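Local coordinates for antifreeze protein (Uncultured bacterium, PDB 6EIO) that binds ice, apparently through two of its faces, and so probably restrains the growth of ice crystals, at residues Thr26-Gly31 with Tyr94-Ala99; Val135-Leu140 with Ser172-Gln177. One frame throughout, in Å; residues are numbered along the deposited sequence. Where two conformers were deposited one is given.

Contact 1: residues Thr26-Gly31 with Tyr94-Ala99; sequences TPITLG and YNDAAA
Ile-28 reaches from the N-terminal loop toward the last turns of helix 81-99 with its two branches divided between two neighbours. The longer one ends at CD1, 3.7 Å from Ala-97 CB; the shorter, CG2, lies 3.7 Å from Asp-96 OD2. Ile-28 and Asp-96 run past each other in opposite directions, methyl beside carboxylate. Asp-96 extends toward the loop because its CG is anti to the backbone N (chi1 175°), and the loop is joined to it through water. Water 1 gives a hydrogen bond to Asp-96 OD2 (2.7 Å), another to Pro-27 O, and accepts from Thr-29 N. Water 2 donates both to Asp-96 OD2 (2.8 Å) and to Thr-29 O (2.9 Å). Two water donors thus converge on OD2, while OD1 forms a salt bridge with Arg-100, whose guanidinium group also binds the carbonyls of Thr-26 and Pro-27. That positive neighbour would be expected to favour a charged carboxylate. An alanine in place of Ile-28 would probably leave the Ala-97 methyl without the CD1 methyl that packs against it and open a gap between loop and helix. An extended segment lying along the helix, apolar on its inner side and water-bridged at its rim, belongs here to the ice-binding-like fold, in which a long helix packs alongside a discontinuous beta-solenoid.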
# COMPACT_ATOMS: atom_id res chain seq x y z
N THR A 26 -15.36 -3.80 6.15
CA THR A 26 -14.62 -4.83 6.85
C THR A 26 -13.15 -4.76 6.44
O THR A 26 -12.81 -4.25 5.36
CB THR A 26 -15.17 -6.22 6.52
OG1 THR A 26 -15.03 -6.44 5.11
CG2 THR A 26 -16.63 -6.35 6.93
N PRO A 27 -12.25 -5.30 7.25
CA PRO A 27 -10.87 -5.42 6.81
C PRO A 27 -10.79 -6.26 5.54
O PRO A 27 -11.67 -7.07 5.24
CB PRO A 27 -10.17 -6.11 7.99
CG PRO A 27 -11.06 -5.86 9.17
CD PRO A 27 -12.45 -5.85 8.60
N ILE A 28 -9.72 -6.04 4.79
CA ILE A 28 -9.40 -6.86 3.62
C ILE A 28 -8.41 -7.93 4.06
O ILE A 28 -7.26 -7.63 4.40
CB ILE A 28 -8.84 -6.02 2.48
CG1 ILE A 28 -9.92 -5.05 2.01
CG2 ILE A 28 -8.37 -6.91 1.32
CD1 ILE A 28 -9.43 -4.01 1.06
N THR A 29 -8.84 -9.19 4.05
CA THR A 29 -7.96 -10.30 4.41
C THR A 29 -6.80 -10.37 3.43
O THR A 29 -7.03 -10.47 2.22
CB THR A 29 -8.80 -11.58 4.32
OG1 THR A 29 -9.81 -11.57 5.32
CG2 THR A 29 -7.93 -12.81 4.52
N LEU A 30 -5.57 -10.36 3.95
CA LEU A 30 -4.36 -10.50 3.15
C LEU A 30 -3.79 -11.90 3.20
O LEU A 30 -2.83 -12.20 2.48
CB LEU A 30 -3.29 -9.50 3.61
CG LEU A 30 -3.72 -8.04 3.56
CD1 LEU A 30 -2.59 -7.17 4.12
CD2 LEU A 30 -4.12 -7.57 2.17
N GLY A 31 -4.37 -12.77 4.02
CA GLY A 31 -3.89 -14.13 4.07
C GLY A 31 -2.40 -14.21 4.37
O GLY A 31 -1.88 -13.55 5.28
N TYR A 94 -6.77 -8.27 -3.75
CA TYR A 94 -6.97 -7.29 -4.81
C TYR A 94 -8.40 -7.35 -5.34
O TYR A 94 -9.08 -6.33 -5.50
CB TYR A 94 -5.97 -7.59 -5.92
CG TYR A 94 -6.08 -6.69 -7.13
CD1 TYR A 94 -7.02 -6.94 -8.14
CD2 TYR A 94 -5.23 -5.60 -7.29
CE1 TYR A 94 -7.09 -6.14 -9.26
CE2 TYR A 94 -5.31 -4.79 -8.41
CZ TYR A 94 -6.23 -5.06 -9.40
OH TYR A 94 -6.28 -4.24 -10.49
N ASN A 95 -8.87 -8.56 -5.63
CA ASN A 95 -10.21 -8.72 -6.19
C ASN A 95 -11.27 -8.32 -5.17
O ASN A 95 -12.29 -7.71 -5.54
CB ASN A 95 -10.42 -10.16 -6.66
CG ASN A 95 -9.61 -10.54 -7.89
OD1 ASN A 95 -9.33 -11.74 -8.10
ND2 ASN A 95 -9.27 -9.58 -8.71
N ASP A 96 -11.07 -8.65 -3.90
CA ASP A 96 -11.98 -8.23 -2.83
C ASP A 96 -12.07 -6.71 -2.80
O ASP A 96 -13.15 -6.12 -2.88
CB ASP A 96 -11.43 -8.83 -1.51
CG ASP A 96 -12.17 -8.40 -0.26
OD1 ASP A 96 -13.29 -7.87 -0.35
OD2 ASP A 96 -11.60 -8.58 0.84
N ALA A 97 -10.91 -6.06 -2.72
CA ALA A 97 -10.87 -4.61 -2.66
C ALA A 97 -11.57 -3.99 -3.86
O ALA A 97 -12.35 -3.05 -3.71
CB ALA A 97 -9.41 -4.14 -2.60
N ALA A 98 -11.28 -4.50 -5.07
CA ALA A 98 -11.81 -3.90 -6.29
C ALA A 98 -13.31 -4.10 -6.43
O ALA A 98 -13.97 -3.31 -7.12
CB ALA A 98 -11.09 -4.49 -7.50
N ALA A 99 -13.87 -5.15 -5.84
CA ALA A 99 -15.27 -5.48 -6.01
C ALA A 99 -16.17 -4.77 -5.02
O ALA A 99 -17.39 -4.78 -5.20
CB ALA A 99 -15.49 -6.98 -5.87
O HOH W 1 -11.66 -9.67 3.35
O HOH W 2 -9.49 -10.49 0.73

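Contact 2: residues Val135-Leu140 with Ser172-Gln177; sequences VTFDAL and SNIYWQ
Phe-137 puts its ring between Ile-174 and Trp-176, and this is the tightly packed part of the contact. Ile-174 CD1 sits over one face of the phenyl group, 4.1 Å from the centroid of the Phe-137 ring and 26° off its normal, and comes within 3.7 Å of Phe-137 CG. On the same face Ile-174 CG2 covers the rim, 3.9 Å from Phe-137 CZ. The isoleucine spreads its two branches this way because CG1 is beside the backbone N and CG2 anti to it (chi1 -62°). At the far end of the phenyl ring Trp-176 comes in from the opposite direction: its CZ2 is 3.6 Å from Phe-137 CZ, and the two ring planes stand at 81°. The indole NE1 is turned to another partner, the carbonyl of Lys-191, a bond that helps set the turn of the indole.

Packing thins toward Val-135, which faces the edge of the indole more distantly. Solvent comes nearer past Phe-137, at Asp-138, which is partly exposed, and at Leu-140, although Ala-139 between them stays buried. Asp-138 OD1 accepts from Leu-140 N (3.0 Å), an Asx turn that bends the backbone there.

The short strand axes are 10.9 Å apart at closest, so side chains alone bridge them. Strand 135-138 lies between strands 116-117 and 163-166 on one wall of the solenoid, strand 174-178 between 147-151 and 193-196 on another, and Phe-147 meets Phe-137 edge-to-face in the core between them.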
# COMPACT_ATOMS: atom_id res chain seq x y z
N VAL A 135 -2.04 13.93 2.53
CA VAL A 135 -3.37 13.37 2.70
C VAL A 135 -3.47 12.81 4.11
O VAL A 135 -2.55 12.13 4.58
CB VAL A 135 -3.72 12.34 1.60
CG1 VAL A 135 -2.76 11.12 1.63
CG2 VAL A 135 -5.20 11.91 1.72
N THR A 136 -4.58 13.10 4.79
CA THR A 136 -4.79 12.66 6.16
C THR A 136 -5.94 11.68 6.21
O THR A 136 -7.02 11.96 5.68
CB THR A 136 -5.09 13.86 7.07
OG1 THR A 136 -3.98 14.75 7.04
CG2 THR A 136 -5.32 13.43 8.49
N PHE A 137 -5.71 10.53 6.84
CA PHE A 137 -6.77 9.58 7.15
C PHE A 137 -7.16 9.82 8.60
O PHE A 137 -6.31 9.76 9.49
CB PHE A 137 -6.26 8.15 6.95
CG PHE A 137 -6.09 7.83 5.49
CD1 PHE A 137 -4.94 8.16 4.80
CD2 PHE A 137 -7.09 7.19 4.80
CE1 PHE A 137 -4.84 7.90 3.45
CE2 PHE A 137 -6.97 6.90 3.47
CZ PHE A 137 -5.84 7.26 2.78
N ASP A 138 -8.44 10.12 8.82
CA ASP A 138 -8.93 10.52 10.14
C ASP A 138 -10.03 9.55 10.54
O ASP A 138 -11.07 9.47 9.88
CB ASP A 138 -9.42 11.97 10.09
CG ASP A 138 -9.67 12.58 11.46
OD1 ASP A 138 -10.15 11.85 12.37
OD2 ASP A 138 -9.40 13.80 11.59
N ALA A 139 -9.76 8.76 11.59
CA ALA A 139 -10.68 7.72 12.05
C ALA A 139 -11.72 8.24 13.04
O ALA A 139 -12.54 7.46 13.53
CB ALA A 139 -9.92 6.55 12.66
N LEU A 140 -11.71 9.54 13.35
CA LEU A 140 -12.76 10.15 14.16
C LEU A 140 -12.89 9.51 15.54
O LEU A 140 -13.96 9.56 16.16
CB LEU A 140 -14.11 10.15 13.43
CG LEU A 140 -14.10 10.88 12.08
CD1 LEU A 140 -15.40 10.64 11.35
CD2 LEU A 140 -13.83 12.36 12.22
N SER A 172 -2.48 -0.17 9.51
CA SER A 172 -2.97 -1.53 9.30
C SER A 172 -4.35 -1.58 8.66
O SER A 172 -4.81 -2.66 8.29
CB SER A 172 -3.06 -2.24 10.65
OG SER A 172 -3.86 -1.53 11.57
N ASN A 173 -5.03 -0.42 8.60
CA ASN A 173 -6.44 -0.37 8.27
C ASN A 173 -6.72 0.45 7.01
O ASN A 173 -7.88 0.77 6.73
CB ASN A 173 -7.21 0.22 9.46
CG ASN A 173 -7.29 -0.72 10.65
OD1 ASN A 173 -6.54 -1.69 10.77
ND2 ASN A 173 -8.22 -0.43 11.54
N ILE A 174 -5.66 0.77 6.25
CA ILE A 174 -5.74 1.57 5.04
C ILE A 174 -5.26 0.69 3.88
O ILE A 174 -4.18 0.10 3.95
CB ILE A 174 -4.86 2.83 5.15
CG1 ILE A 174 -5.34 3.72 6.30
CG2 ILE A 174 -4.84 3.59 3.82
CD1 ILE A 174 -4.34 4.79 6.68
N TYR A 175 -6.06 0.64 2.81
CA TYR A 175 -5.77 -0.20 1.66
C TYR A 175 -5.92 0.62 0.38
O TYR A 175 -6.94 1.31 0.20
CB TYR A 175 -6.73 -1.36 1.60
CG TYR A 175 -6.79 -2.19 2.86
CD1 TYR A 175 -7.68 -1.85 3.87
CD2 TYR A 175 -5.99 -3.31 3.03
CE1 TYR A 175 -7.79 -2.62 5.00
CE2 TYR A 175 -6.09 -4.09 4.16
CZ TYR A 175 -7.03 -3.75 5.14
OH TYR A 175 -7.23 -4.51 6.26
N TRP A 176 -4.95 0.48 -0.51
CA TRP A 176 -4.92 1.15 -1.80
C TRP A 176 -4.89 0.06 -2.87
O TRP A 176 -3.88 -0.64 -3.01
CB TRP A 176 -3.67 2.02 -1.96
CG TRP A 176 -3.35 2.96 -0.84
CD1 TRP A 176 -2.70 2.64 0.33
CD2 TRP A 176 -3.58 4.38 -0.79
NE1 TRP A 176 -2.54 3.76 1.11
CE2 TRP A 176 -3.06 4.84 0.44
CE3 TRP A 176 -4.14 5.32 -1.67
CZ2 TRP A 176 -3.08 6.18 0.80
CZ3 TRP A 176 -4.16 6.66 -1.29
CH2 TRP A 176 -3.64 7.07 -0.07
N GLN A 177 -5.98 -0.09 -3.62
CA GLN A 177 -6.06 -1.05 -4.71
C GLN A 177 -5.75 -0.29 -6.00
O GLN A 177 -6.48 0.65 -6.36
CB GLN A 177 -7.46 -1.68 -4.73
CG GLN A 177 -7.68 -2.61 -5.92
CD GLN A 177 -8.20 -1.91 -7.14
OE1 GLN A 177 -9.11 -1.07 -7.06
NE2 GLN A 177 -7.63 -2.24 -8.30

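The two contacts lie about 14 Å apart, centre to centre, and strand 174-178 joins them. Ile-174 and Trp-176 face the solenoid core in contact 2, whereas Tyr-175 and Gln-177 serve contact 1: Ala-97 CB packs 3.8 Å from Gln-177 CB, and Ile-28 N makes a weak hydrogen bond to Tyr-175 OH. Both segments of contact 1 precede both of contact 2 in the sequence. Contact 1 brings the N-terminal loop to helix 81-99 on the flank of the solenoid; contact 2 packs two of its walls together inside. One strand therefore carries interior packing on one side and the helix and loop on the other.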